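Phosphotriesterase homology protein (Escherichia coli, PDB 1BF6) hydrolyses phosphorylated glyceryl acetates and also aromatic acetates and propionates, using two zinc ions per subunit. Local coordinates at residues I154-S159 with S179-G184. Residues are numbered along the deposited sequence; the frame is centred on the assembly and turned at random.
Sequences ISTHTS and SRVTVG. With ZN (zinc ion), chain D.
R180 starts the pairing with its backbone: its O accepts I154 N at 3.0 Å, while its guanidinium leads off to F289, where NH1 bonds the carbonyl oxygen. V181 shares a face of the sheet with I154, its CG2 4.3 Å from I154 CB, and both are buried under flanking helices. At T182 the strands are linked twice, N to I154 O and O to T156 N, the latter bond nearly straight at 169°. On the other face, toward the barrel interior, T182 CG2 lies 3.5 Å from S155 OG. V183 sends CG1, anti to its backbone N (chi1 -178°), against T158 CG2 at 3.5 Å, the two side chains crossing at about a right angle. G184 N makes a weak bond to T156 OG1, a hydroxyl that also bonds Q167, and G184 O accepts T158 OG1 at 2.7 Å, in the carbonyl plane, plus a weak bond from T158 N. A valine in place of T158 would probably leave G184 O with just that weak bond across the contact. Next door, H157 binds zinc through ND1 at 2.3 Å and its NE2 donates to S159 OG, so the ring is held at both nitrogens, which probably fixes its rotation. These parallel strands of a beta-alpha-beta unit, joined through helix 164-173, carry the zinc ligands H157 and H185 at or just beyond their C-terminal ends, the active-site end of a TIM-barrel metallo-dependent hydrolase.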
ATOM      1  N   ILE A 154       4.865  -6.852  -5.976  1.00  5.25           N
ATOM      2  CA  ILE A 154       5.289  -5.453  -5.981  1.00  5.67           C
ATOM      3  C   ILE A 154       4.059  -4.557  -5.783  1.00  6.71           C
ATOM      4  O   ILE A 154       3.040  -4.732  -6.450  1.00  7.72           O
ATOM      5  CB  ILE A 154       5.978  -5.118  -7.331  1.00  7.92           C
ATOM      6  CG1 ILE A 154       7.291  -5.905  -7.437  1.00  5.90           C
ATOM      7  CG2 ILE A 154       6.169  -3.607  -7.507  1.00  4.27           C
ATOM      8  CD1 ILE A 154       7.902  -5.887  -8.819  1.00  8.45           C
ATOM      9  N   SER A 155       4.174  -3.598  -4.870  1.00  7.31           N
ATOM     10  CA  SER A 155       3.096  -2.656  -4.566  1.00  7.60           C
ATOM     11  C   SER A 155       3.658  -1.247  -4.762  1.00  6.40           C
ATOM     12  O   SER A 155       4.629  -0.869  -4.111  1.00  7.92           O
ATOM     13  CB  SER A 155       2.621  -2.864  -3.128  1.00  8.27           C
ATOM     14  OG  SER A 155       1.565  -1.973  -2.816  1.00  7.94           O
ATOM     15  N   THR A 156       3.028  -0.469  -5.634  1.00  6.40           N
ATOM     16  CA  THR A 156       3.536   0.861  -5.963  1.00  8.34           C
ATOM     17  C   THR A 156       2.848   2.101  -5.374  1.00  9.51           C
ATOM     18  O   THR A 156       1.785   2.009  -4.763  1.00  8.72           O
ATOM     19  CB  THR A 156       3.573   1.047  -7.498  1.00  6.88           C
ATOM     20  OG1 THR A 156       2.274   1.427  -7.964  1.00  6.05           O
ATOM     21  CG2 THR A 156       4.010  -0.259  -8.214  1.00  8.22           C
ATOM     22  N   HIS A 157       3.482   3.255  -5.601  1.00  9.55           N
ATOM     23  CA  HIS A 157       2.979   4.577  -5.202  1.00 10.70           C
ATOM     24  C   HIS A 157       2.908   5.413  -6.473  1.00 10.89           C
ATOM     25  O   HIS A 157       3.927   5.585  -7.155  1.00 11.93           O
ATOM     26  CB  HIS A 157       3.942   5.292  -4.220  1.00 10.86           C
ATOM     27  CG  HIS A 157       3.751   6.791  -4.126  1.00 10.65           C
ATOM     28  ND1 HIS A 157       3.252   7.387  -2.990  1.00 12.80           N
ATOM     29  CD2 HIS A 157       4.099   7.760  -5.010  1.00 12.31           C
ATOM     30  CE1 HIS A 157       3.306   8.688  -3.202  1.00  8.60           C
ATOM     31  NE2 HIS A 157       3.811   8.967  -4.409  1.00 13.40           N
ATOM     32  N   THR A 158       1.714   5.862  -6.848  1.00  9.70           N
ATOM     33  CA  THR A 158       1.610   6.759  -7.985  1.00 10.39           C
ATOM     34  C   THR A 158       1.340   8.116  -7.330  1.00 10.97           C
ATOM     35  O   THR A 158       0.582   8.206  -6.357  1.00  9.95           O
ATOM     36  CB  THR A 158       0.469   6.426  -9.005  1.00 10.84           C
ATOM     37  OG1 THR A 158      -0.812   6.453  -8.360  1.00 12.39           O
ATOM     38  CG2 THR A 158       0.711   5.085  -9.687  1.00 11.05           C
ATOM     39  N   SER A 159       2.053   9.136  -7.789  1.00 11.58           N
ATOM     40  CA  SER A 159       1.889  10.489  -7.264  1.00 10.32           C
ATOM     41  C   SER A 159       0.679  11.137  -7.921  1.00  9.38           C
ATOM     42  O   SER A 159       0.670  11.404  -9.123  1.00  9.70           O
ATOM     43  CB  SER A 159       3.159  11.306  -7.500  1.00  8.99           C
ATOM     44  OG  SER A 159       4.149  10.937  -6.560  1.00  8.98           O
ATOM     45  N   SER A 179       0.238  -9.549 -12.976  1.00  9.59           N
ATOM     46  CA  SER A 179      -0.770  -9.995 -12.017  1.00 10.48           C
ATOM     47  C   SER A 179      -0.152 -10.018 -10.618  1.00 10.32           C
ATOM     48  O   SER A 179      -0.846 -10.212  -9.618  1.00 10.18           O
ATOM     49  CB  SER A 179      -1.307 -11.384 -12.388  1.00 11.50           C
ATOM     50  OG  SER A 179      -0.353 -12.401 -12.129  1.00 12.94           O
ATOM     51  N   ARG A 180       1.165  -9.826 -10.557  1.00  9.66           N
ATOM     52  CA  ARG A 180       1.885  -9.812  -9.287  1.00  8.35           C
ATOM     53  C   ARG A 180       2.230  -8.371  -8.859  1.00  6.99           C
ATOM     54  O   ARG A 180       2.996  -8.153  -7.920  1.00  7.72           O
ATOM     55  CB  ARG A 180       3.139 -10.686  -9.387  1.00 10.18           C
ATOM     56  CG  ARG A 180       2.849 -12.137  -9.819  1.00  9.66           C
ATOM     57  CD  ARG A 180       1.923 -12.858  -8.820  1.00  8.45           C
ATOM     58  NE  ARG A 180       2.558 -13.046  -7.517  1.00 12.90           N
ATOM     59  CZ  ARG A 180       1.995 -12.763  -6.341  1.00 15.94           C
ATOM     60  NH1 ARG A 180       0.757 -12.279  -6.275  1.00 16.42           N
ATOM     61  NH2 ARG A 180       2.697 -12.909  -5.224  1.00 18.66           N
ATOM     62  N   VAL A 181       1.620  -7.406  -9.545  1.00  7.86           N
ATOM     63  CA  VAL A 181       1.810  -5.979  -9.272  1.00  7.31           C
ATOM     64  C   VAL A 181       0.458  -5.322  -8.908  1.00  8.63           C
ATOM     65  O   VAL A 181      -0.573  -5.613  -9.523  1.00  7.77           O
ATOM     66  CB  VAL A 181       2.366  -5.245 -10.524  1.00  6.48           C
ATOM     67  CG1 VAL A 181       2.515  -3.746 -10.256  1.00  5.29           C
ATOM     68  CG2 VAL A 181       3.711  -5.849 -10.943  1.00  4.88           C
ATOM     69  N   THR A 182       0.474  -4.458  -7.900  1.00  8.12           N
ATOM     70  CA  THR A 182      -0.721  -3.718  -7.497  1.00  7.94           C
ATOM     71  C   THR A 182      -0.347  -2.224  -7.510  1.00  7.39           C
ATOM     72  O   THR A 182       0.651  -1.828  -6.910  1.00  7.73           O
ATOM     73  CB  THR A 182      -1.267  -4.188  -6.127  1.00 10.02           C
ATOM     74  OG1 THR A 182      -2.489  -3.494  -5.847  1.00 11.32           O
ATOM     75  CG2 THR A 182      -0.268  -3.957  -4.996  1.00  8.98           C
ATOM     76  N   VAL A 183      -1.099  -1.428  -8.266  1.00  7.21           N
ATOM     77  CA  VAL A 183      -0.837   0.009  -8.422  1.00  7.26           C
ATOM     78  C   VAL A 183      -1.525   0.867  -7.348  1.00  8.58           C
ATOM     79  O   VAL A 183      -2.756   0.946  -7.294  1.00  8.08           O
ATOM     80  CB  VAL A 183      -1.262   0.493  -9.828  1.00  7.83           C
ATOM     81  CG1 VAL A 183      -0.952   1.970 -10.007  1.00  7.62           C
ATOM     82  CG2 VAL A 183      -0.540  -0.316 -10.902  1.00  9.09           C
ATOM     83  N   GLY A 184      -0.712   1.521  -6.521  1.00  8.67           N
ATOM     84  CA  GLY A 184      -1.235   2.340  -5.437  1.00  6.82           C
ATOM     85  C   GLY A 184      -1.710   3.725  -5.826  1.00  7.31           C
ATOM     86  O   GLY A 184      -1.247   4.308  -6.808  1.00  8.27           O
TER
HETATM   87 ZN    ZN D 293       2.216   6.252  -1.314  1.00 15.00          ZN